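PDB 5A62: putative alpha/beta hydrolase FOLD protein from Candidatus Nitrososphaera gargensis, which is probably a hydrolase of the alpha/beta hydrolase fold, consistent with a carboxylesterase that cleaves ester bonds. Local coordinates for residues A[44-48]-A[49-53]; A[259-262]-A[263-267]; A[110-113]-A[114-117]. One frame throughout, in Å; residues are numbered along the deposited sequence. Where two conformers were deposited one is given.

Interaction 1 (A[44-48]-A[49-53]); sequences QLLLK and SGFRV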
loop_
_atom_site.group_PDB
_atom_site.type_symbol
_atom_site.label_atom_id
_atom_site.label_comp_id
_atom_site.label_asym_id
_atom_site.label_seq_id
_atom_site.Cartn_x
_atom_site.Cartn_y
_atom_site.Cartn_z
ATOM N N GLN A 44 21.284 16.099 -20.788
ATOM C CA GLN A 44 22.237 16.718 -21.735
ATOM C C GLN A 44 22.220 16.022 -23.061
ATOM O O GLN A 44 22.170 16.694 -24.092
ATOM C CB GLN A 44 23.657 16.746 -21.143
ATOM C CG GLN A 44 23.751 17.702 -19.949
ATOM C CD GLN A 44 23.041 19.057 -20.152
ATOM O OE1 GLN A 44 22.243 19.503 -19.318
ATOM N NE2 GLN A 44 23.312 19.707 -21.288
ATOM N N LEU A 45 22.207 14.705 -23.100
ATOM C CA LEU A 45 22.216 13.979 -24.361
ATOM C C LEU A 45 20.955 14.269 -25.162
ATOM O O LEU A 45 20.993 14.480 -26.376
ATOM C CB LEU A 45 22.375 12.476 -24.092
ATOM C CG LEU A 45 22.097 11.544 -25.245
ATOM C CD1 LEU A 45 23.223 11.641 -26.245
ATOM C CD2 LEU A 45 21.940 10.116 -24.736
ATOM N N LEU A 46 19.801 14.332 -24.500
ATOM C CA LEU A 46 18.561 14.441 -25.190
ATOM C C LEU A 46 18.360 15.853 -25.668
ATOM O O LEU A 46 17.781 16.061 -26.724
ATOM C CB LEU A 46 17.405 13.947 -24.262
ATOM C CG LEU A 46 17.487 12.433 -24.055
ATOM C CD1 LEU A 46 16.424 12.056 -23.014
ATOM C CD2 LEU A 46 17.273 11.606 -25.293
ATOM N N LEU A 47 18.815 16.815 -24.894
ATOM C CA LEU A 47 18.794 18.220 -25.372
ATOM C C LEU A 47 19.663 18.392 -26.596
ATOM O O LEU A 47 19.235 19.090 -27.546
ATOM C CB LEU A 47 19.304 19.172 -24.320
ATOM C CG LEU A 47 18.417 19.395 -23.153
ATOM C CD1 LEU A 47 19.161 20.171 -22.071
ATOM C CD2 LEU A 47 17.099 20.030 -23.589
ATOM N N LYS A 48 20.842 17.781 -26.605
ATOM C CA LYS A 48 21.741 17.895 -27.787
ATOM C C LYS A 48 21.122 17.227 -29.017
ATOM O O LYS A 48 21.380 17.597 -30.193
ATOM C CB LYS A 48 23.102 17.274 -27.491
ATOM C CG LYS A 48 23.848 18.017 -26.427
ATOM C CD LYS A 48 25.328 17.699 -26.374
ATOM C CE LYS A 48 25.963 18.526 -25.248
ATOM N NZ LYS A 48 27.355 18.089 -24.971
ATOM N N SER A 49 20.258 16.241 -28.813
ATOM C CA SER A 49 19.544 15.639 -29.867
ATOM C C SER A 49 18.266 16.371 -30.296
ATOM O O SER A 49 17.534 15.825 -31.093
ATOM C CB SER A 49 19.194 14.210 -29.480
ATOM O OG SER A 49 20.355 13.519 -29.053
ATOM N N GLY A 50 17.998 17.561 -29.747
ATOM C CA GLY A 50 16.868 18.389 -30.131
ATOM C C GLY A 50 15.511 18.197 -29.456
ATOM O O GLY A 50 14.542 18.809 -29.832
ATOM N N PHE A 51 15.448 17.388 -28.411
ATOM C CA PHE A 51 14.226 17.229 -27.654
ATOM C C PHE A 51 14.024 18.240 -26.543
ATOM O O PHE A 51 14.978 18.866 -26.088
ATOM C CB PHE A 51 14.347 15.845 -26.996
ATOM C CG PHE A 51 14.296 14.747 -27.965
ATOM C CD1 PHE A 51 13.098 14.387 -28.523
ATOM C CD2 PHE A 51 15.441 14.023 -28.310
ATOM C CE1 PHE A 51 13.013 13.330 -29.422
ATOM C CE2 PHE A 51 15.350 12.971 -29.231
ATOM C CZ PHE A 51 14.156 12.657 -29.810
ATOM N N ARG A 52 12.751 18.403 -26.171
ATOM C CA ARG A 52 12.376 19.104 -24.952
ATOM C C ARG A 52 12.351 17.963 -23.889
ATOM O O ARG A 52 11.916 16.880 -24.207
ATOM C CB ARG A 52 11.030 19.716 -25.074
ATOM C CG ARG A 52 10.479 20.341 -23.837
ATOM C CD ARG A 52 9.089 20.799 -24.084
ATOM N NE ARG A 52 8.450 21.441 -22.972
ATOM C CZ ARG A 52 7.218 21.911 -22.997
ATOM N NH1 ARG A 52 6.421 21.733 -24.046
ATOM N NH2 ARG A 52 6.759 22.523 -21.929
ATOM N N VAL A 53 12.938 18.226 -22.767
ATOM C CA VAL A 53 13.122 17.189 -21.705
ATOM C C VAL A 53 12.479 17.655 -20.419
ATOM O O VAL A 53 12.909 18.652 -19.814
ATOM C CB VAL A 53 14.562 16.867 -21.458
ATOM C CG1 VAL A 53 14.673 15.654 -20.511
ATOM C CG2 VAL A 53 15.231 16.557 -22.809
HETATM O O HOH W 1 16.694 20.442 -27.209
#
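With chi1 at -52°, Ser49 holds OG beside its own backbone N, and both atoms point back at Leu45. Leu45 O therefore takes two bonds from one residue. Ser49 OG donates to Leu45 O at 2.9 Å, and Ser49 N donates to the same oxygen at 3.1 Å. The two donors reach it from opposite faces of the carbonyl plane. The hydroxyl of Ser49 thus adds a second bond to a carbonyl of the last helical turn.

The helix ends in a Schellman motif. Phe51 N donates to Leu46 O at 3.2 Å, and inside that loop Gly50 N donates to Leu47 O at 3.0 Å. The inner bond comes from above the carbonyl plane, 64° out of it. Gly50 is the C-prime residue, with positive phi. The motif turns the chain from helix 40-48 into strand 52-56, within the beta-alpha-beta unit that starts with strand 25-29. A water donates to both Leu47 O and Phe51 O and bridges the turn.

Leu46 O also lies at the edge of the Phe51 ring, in its plane, 3.5 Å from Phe51 CD2. The apolar side of the turn is closed by Val53. Its chi1 of -172° leaves CG2 beside the backbone N and turned to the Leu46 and Leu47 side chains. Val53 CG2 meets Leu46 CB at 3.7 Å and Leu47 CD2 at 4.0 Å, the Leu47 and Val53 side chains crossing at a slant. Leu26 and Leu28 of strand 25-29 pack against this group, and Arg52 forms a salt bridge with Asp17.

Interaction 2 (A[259-262]-A[263-267]); sequences YDIL and MGFLA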
loop_
_atom_site.group_PDB
_atom_site.type_symbol
_atom_site.label_atom_id
_atom_site.label_comp_id
_atom_site.label_asym_id
_atom_site.label_seq_id
_atom_site.Cartn_x
_atom_site.Cartn_y
_atom_site.Cartn_z
ATOM N N TYR A 259 22.428 3.757 -24.517
ATOM C CA TYR A 259 22.096 4.990 -25.262
ATOM C C TYR A 259 21.991 4.770 -26.750
ATOM O O TYR A 259 21.214 5.429 -27.395
ATOM C CB TYR A 259 23.014 6.177 -24.882
ATOM C CG TYR A 259 22.996 6.344 -23.381
ATOM C CD1 TYR A 259 21.893 6.855 -22.773
ATOM C CD2 TYR A 259 24.023 5.847 -22.587
ATOM C CE1 TYR A 259 21.821 6.938 -21.396
ATOM C CE2 TYR A 259 23.970 5.935 -21.219
ATOM C CZ TYR A 259 22.852 6.456 -20.623
ATOM O OH TYR A 259 22.743 6.543 -19.240
ATOM N N ASP A 260 22.803 3.864 -27.256
ATOM C CA ASP A 260 22.694 3.445 -28.636
ATOM C C ASP A 260 21.291 2.916 -28.841
ATOM O O ASP A 260 20.615 3.311 -29.762
ATOM C CB ASP A 260 23.737 2.370 -28.923
ATOM C CG ASP A 260 25.185 2.907 -28.869
ATOM O OD1 ASP A 260 25.423 4.129 -28.937
ATOM O OD2 ASP A 260 26.049 2.043 -28.703
ATOM N N ILE A 261 20.815 2.068 -27.926
ATOM C CA ILE A 261 19.479 1.517 -28.044
ATOM C C ILE A 261 18.390 2.593 -27.906
ATOM O O ILE A 261 17.490 2.706 -28.725
ATOM C CB ILE A 261 19.269 0.406 -27.018
ATOM C CG1 ILE A 261 20.161 -0.796 -27.373
ATOM C CG2 ILE A 261 17.820 -0.028 -26.993
ATOM C CD1 ILE A 261 20.271 -1.779 -26.251
ATOM N N LEU A 262 18.524 3.408 -26.871
ATOM C CA LEU A 262 17.564 4.482 -26.643
ATOM C C LEU A 262 17.427 5.404 -27.845
ATOM O O LEU A 262 16.288 5.728 -28.243
ATOM C CB LEU A 262 18.015 5.259 -25.411
ATOM C CG LEU A 262 17.116 6.457 -25.044
ATOM C CD1 LEU A 262 15.773 5.940 -24.593
ATOM C CD2 LEU A 262 17.731 7.369 -23.983
ATOM N N MET A 263 18.566 5.837 -28.408
ATOM C CA MET A 263 18.445 6.797 -29.513
ATOM C C MET A 263 17.849 6.145 -30.771
ATOM O O MET A 263 17.094 6.768 -31.523
ATOM C CB MET A 263 19.782 7.502 -29.784
ATOM C CG MET A 263 20.341 8.229 -28.580
ATOM S SD MET A 263 19.186 9.286 -27.640
ATOM C CE MET A 263 18.762 10.430 -28.936
ATOM N N GLY A 264 18.115 4.861 -30.954
ATOM C CA GLY A 264 17.462 4.087 -31.944
ATOM C C GLY A 264 15.953 4.066 -31.835
ATOM O O GLY A 264 15.192 4.263 -32.785
ATOM N N PHE A 265 15.493 3.797 -30.618
ATOM C CA PHE A 265 14.064 3.817 -30.392
ATOM C C PHE A 265 13.469 5.200 -30.656
ATOM O O PHE A 265 12.393 5.336 -31.220
ATOM C CB PHE A 265 13.791 3.473 -28.901
ATOM C CG PHE A 265 14.063 2.045 -28.476
ATOM C CD1 PHE A 265 14.288 0.989 -29.385
ATOM C CD2 PHE A 265 14.050 1.731 -27.123
ATOM C CE1 PHE A 265 14.506 -0.273 -28.904
ATOM C CE2 PHE A 265 14.220 0.468 -26.668
ATOM C CZ PHE A 265 14.430 -0.527 -27.548
ATOM N N LEU A 266 14.128 6.260 -30.186
ATOM C CA LEU A 266 13.614 7.591 -30.352
ATOM C C LEU A 266 13.588 7.973 -31.845
ATOM O O LEU A 266 12.715 8.715 -32.238
ATOM C CB LEU A 266 14.441 8.600 -29.557
ATOM C CG LEU A 266 14.247 8.436 -28.022
ATOM C CD1 LEU A 266 15.181 9.339 -27.290
ATOM C CD2 LEU A 266 12.831 8.779 -27.654
ATOM N N ALA A 267 14.504 7.422 -32.624
ATOM C CA ALA A 267 14.459 7.667 -34.058
ATOM C C ALA A 267 13.250 7.062 -34.694
ATOM O O ALA A 267 12.648 7.696 -35.563
ATOM C CB ALA A 267 15.693 7.107 -34.719
#
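Ile261 CG2 sits over one face of the Phe265 ring, 3.8 Å from its centroid and 25° off the ring normal. This is a CH-pi contact between residues i and i+4 of one alpha helix, 256-272, the last helix of this alpha/beta hydrolase fold. The methyl is displaced toward the rim of the ring. Its nearest ring atom is Phe265 CZ, 3.5 Å from Ile261 CG2. The two side chains lie alongside each other and point the same way.

One residue further on, Leu262 and Leu266 form a similar i, i+4 pair, with Leu262 CG 4.1 Å from Leu266 CD1. Met263 is folded rather than extended. Chi2 of -47° and chi3 of -61° bend its chain, while Met263 CG rests 3.2 Å from Tyr259 O.

The backbone sets this spacing. Phe265 N donates to Ile261 O at 3.0 Å, close to the line of the carbonyl bond. Met263 N, Gly264 N and Leu266 N bond in the same i to i+4 pattern to Tyr259 O, Asp260 O and Leu262 O.

Further out, the helix divides its faces between sheet and helix. Ile261 and Phe265 rest on Arg241 of strand 239-243, and the Phe265 ring also meets that of Phe214. Leu262, Phe265 and Leu266 touch Ile120 of strand 116-122. Tyr259, Met263 and Leu266 face helix 40-48. There the Tyr259 ring makes an edge-to-face contact with Tyr41, and Tyr259 OH is hydrogen-bonded to Glu42 OE2.

Interaction 3 (A[110-113]-A[114-117]); sequences AQHP and GKVD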
loop_
_atom_site.group_PDB
_atom_site.type_symbol
_atom_site.label_atom_id
_atom_site.label_comp_id
_atom_site.label_asym_id
_atom_site.label_seq_id
_atom_site.Cartn_x
_atom_site.Cartn_y
_atom_site.Cartn_z
ATOM N N ALA A 110 -1.908 3.675 -20.713
ATOM C CA ALA A 110 -3.137 2.913 -20.738
ATOM C C ALA A 110 -4.315 3.811 -20.515
ATOM O O ALA A 110 -5.381 3.662 -21.161
ATOM C CB ALA A 110 -3.100 1.840 -19.723
ATOM N N GLN A 111 -4.153 4.772 -19.629
ATOM C CA GLN A 111 -5.259 5.638 -19.221
ATOM C C GLN A 111 -5.451 6.841 -20.113
ATOM O O GLN A 111 -6.596 7.387 -20.168
ATOM C CB GLN A 111 -5.040 6.091 -17.748
ATOM C CG GLN A 111 -5.245 5.001 -16.795
ATOM C CD GLN A 111 -4.975 5.430 -15.367
ATOM O OE1 GLN A 111 -5.150 6.634 -15.020
ATOM N NE2 GLN A 111 -4.445 4.483 -14.547
ATOM N N HIS A 112 -4.429 7.231 -20.849
ATOM C CA HIS A 112 -4.390 8.394 -21.678
ATOM C C HIS A 112 -3.751 8.076 -23.035
ATOM O O HIS A 112 -2.745 8.660 -23.408
ATOM C CB HIS A 112 -3.650 9.507 -20.935
ATOM C CG HIS A 112 -4.271 9.880 -19.634
ATOM N ND1 HIS A 112 -3.735 9.571 -18.400
ATOM C CD2 HIS A 112 -5.377 10.615 -19.386
ATOM C CE1 HIS A 112 -4.522 10.033 -17.452
ATOM N NE2 HIS A 112 -5.538 10.648 -18.032
ATOM N N PRO A 113 -4.384 7.182 -23.784
ATOM C CA PRO A 113 -3.714 6.737 -25.014
ATOM C C PRO A 113 -3.480 7.840 -26.057
ATOM O O PRO A 113 -2.466 7.792 -26.754
ATOM C CB PRO A 113 -4.612 5.626 -25.520
ATOM C CG PRO A 113 -5.861 5.729 -24.757
ATOM C CD PRO A 113 -5.616 6.462 -23.498
ATOM N N GLY A 114 -4.335 8.863 -26.015
ATOM C CA GLY A 114 -4.248 9.976 -26.972
ATOM C C GLY A 114 -3.117 10.944 -26.710
ATOM O O GLY A 114 -2.854 11.821 -27.507
ATOM N N LYS A 115 -2.455 10.737 -25.582
ATOM C CA LYS A 115 -1.494 11.663 -25.028
ATOM C C LYS A 115 -0.068 11.136 -25.181
ATOM O O LYS A 115 0.880 11.844 -24.857
ATOM C CB LYS A 115 -1.784 11.847 -23.546
ATOM C CG LYS A 115 -3.208 12.187 -23.194
ATOM C CD LYS A 115 -3.511 13.646 -23.348
ATOM C CE LYS A 115 -4.845 13.927 -22.667
ATOM N NZ LYS A 115 -5.623 14.889 -23.480
ATOM N N VAL A 116 0.106 9.913 -25.665
ATOM C CA VAL A 116 1.433 9.283 -25.649
ATOM C C VAL A 116 1.712 8.622 -26.980
ATOM O O VAL A 116 0.896 7.799 -27.441
ATOM C CB VAL A 116 1.560 8.237 -24.510
ATOM C CG1 VAL A 116 0.711 6.987 -24.781
ATOM C CG2 VAL A 116 3.023 7.961 -24.173
ATOM N N ASP A 117 2.826 8.958 -27.560
ATOM C CA ASP A 117 3.284 8.242 -28.743
ATOM C C ASP A 117 3.933 6.907 -28.404
ATOM O O ASP A 117 3.799 5.909 -29.144
ATOM C CB ASP A 117 4.238 9.052 -29.550
ATOM C CG ASP A 117 3.605 10.281 -30.213
ATOM O OD1 ASP A 117 2.579 10.121 -30.889
ATOM O OD2 ASP A 117 4.163 11.375 -30.089
#
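Lys115 N donates to His112 O at 3.0 Å, with an N-H...O angle of 156°. The bond spans three residues and closes a short 3-10 turn over Pro113 and Gly114. This turn links helix 100-111 to strand 116-122 in a beta-alpha-beta unit of the alpha/beta hydrolase fold. The N-H comes in from above the carbonyl plane, 48° out of it, and does not lie on a lone pair. His112 is the first residue to leave the helix. Pro113 follows, and its ring has no N-H to give to the helix behind it.

The side chains of His112 and Lys115 meet over the turn. Lys115 CG comes 3.5 Å from His112 CB, and Lys115 CB lies 3.3 Å from His112 O. The first torsion of Lys115, -51°, sets CG beside the backbone N, on the side of His112. From there the chain bends at chi2. The amine is not in contact with the ring: Lys115 NZ is 6.9 Å from His112 NE2. The two side chains thus meet through CB of His112 and CG of Lys115. Tyr108 of the preceding helix touches both of them, its ring meeting that of His112.

Past the turn the chain enters the sheet. Val116 is buried and packs on Ala109 of helix 100-111. Asp117 then uses both carboxylate oxygens: OD1 makes a salt bridge to Lys92 NZ, and OD2 is hydrogen-bonded to Tyr24 OH.

How the interactions relate
Interactions 1 and 2 touch, with centres 12 Å apart. Helix 40-48 and helix 256-272 pack together there: Leu46 CD2 lies 3.7 Å from Leu266 CD1 and 3.8 Å from Met263 SD, and Leu45 CD2 lies 3.8 Å from Tyr259 CD1. Ser49 OG, bonded to its own helix end, is 3.5 Å from Met263 CE. Interaction 3 stands apart, its centre about 22 Å from that of interaction 1 and about 21 Å from that of interaction 2. Interactions 1 and 3 both lead from a helix into a strand of the same sheet. Helix 100-111, which ends at interaction 3, begins just after Ser99 of a probable nucleophile elbow.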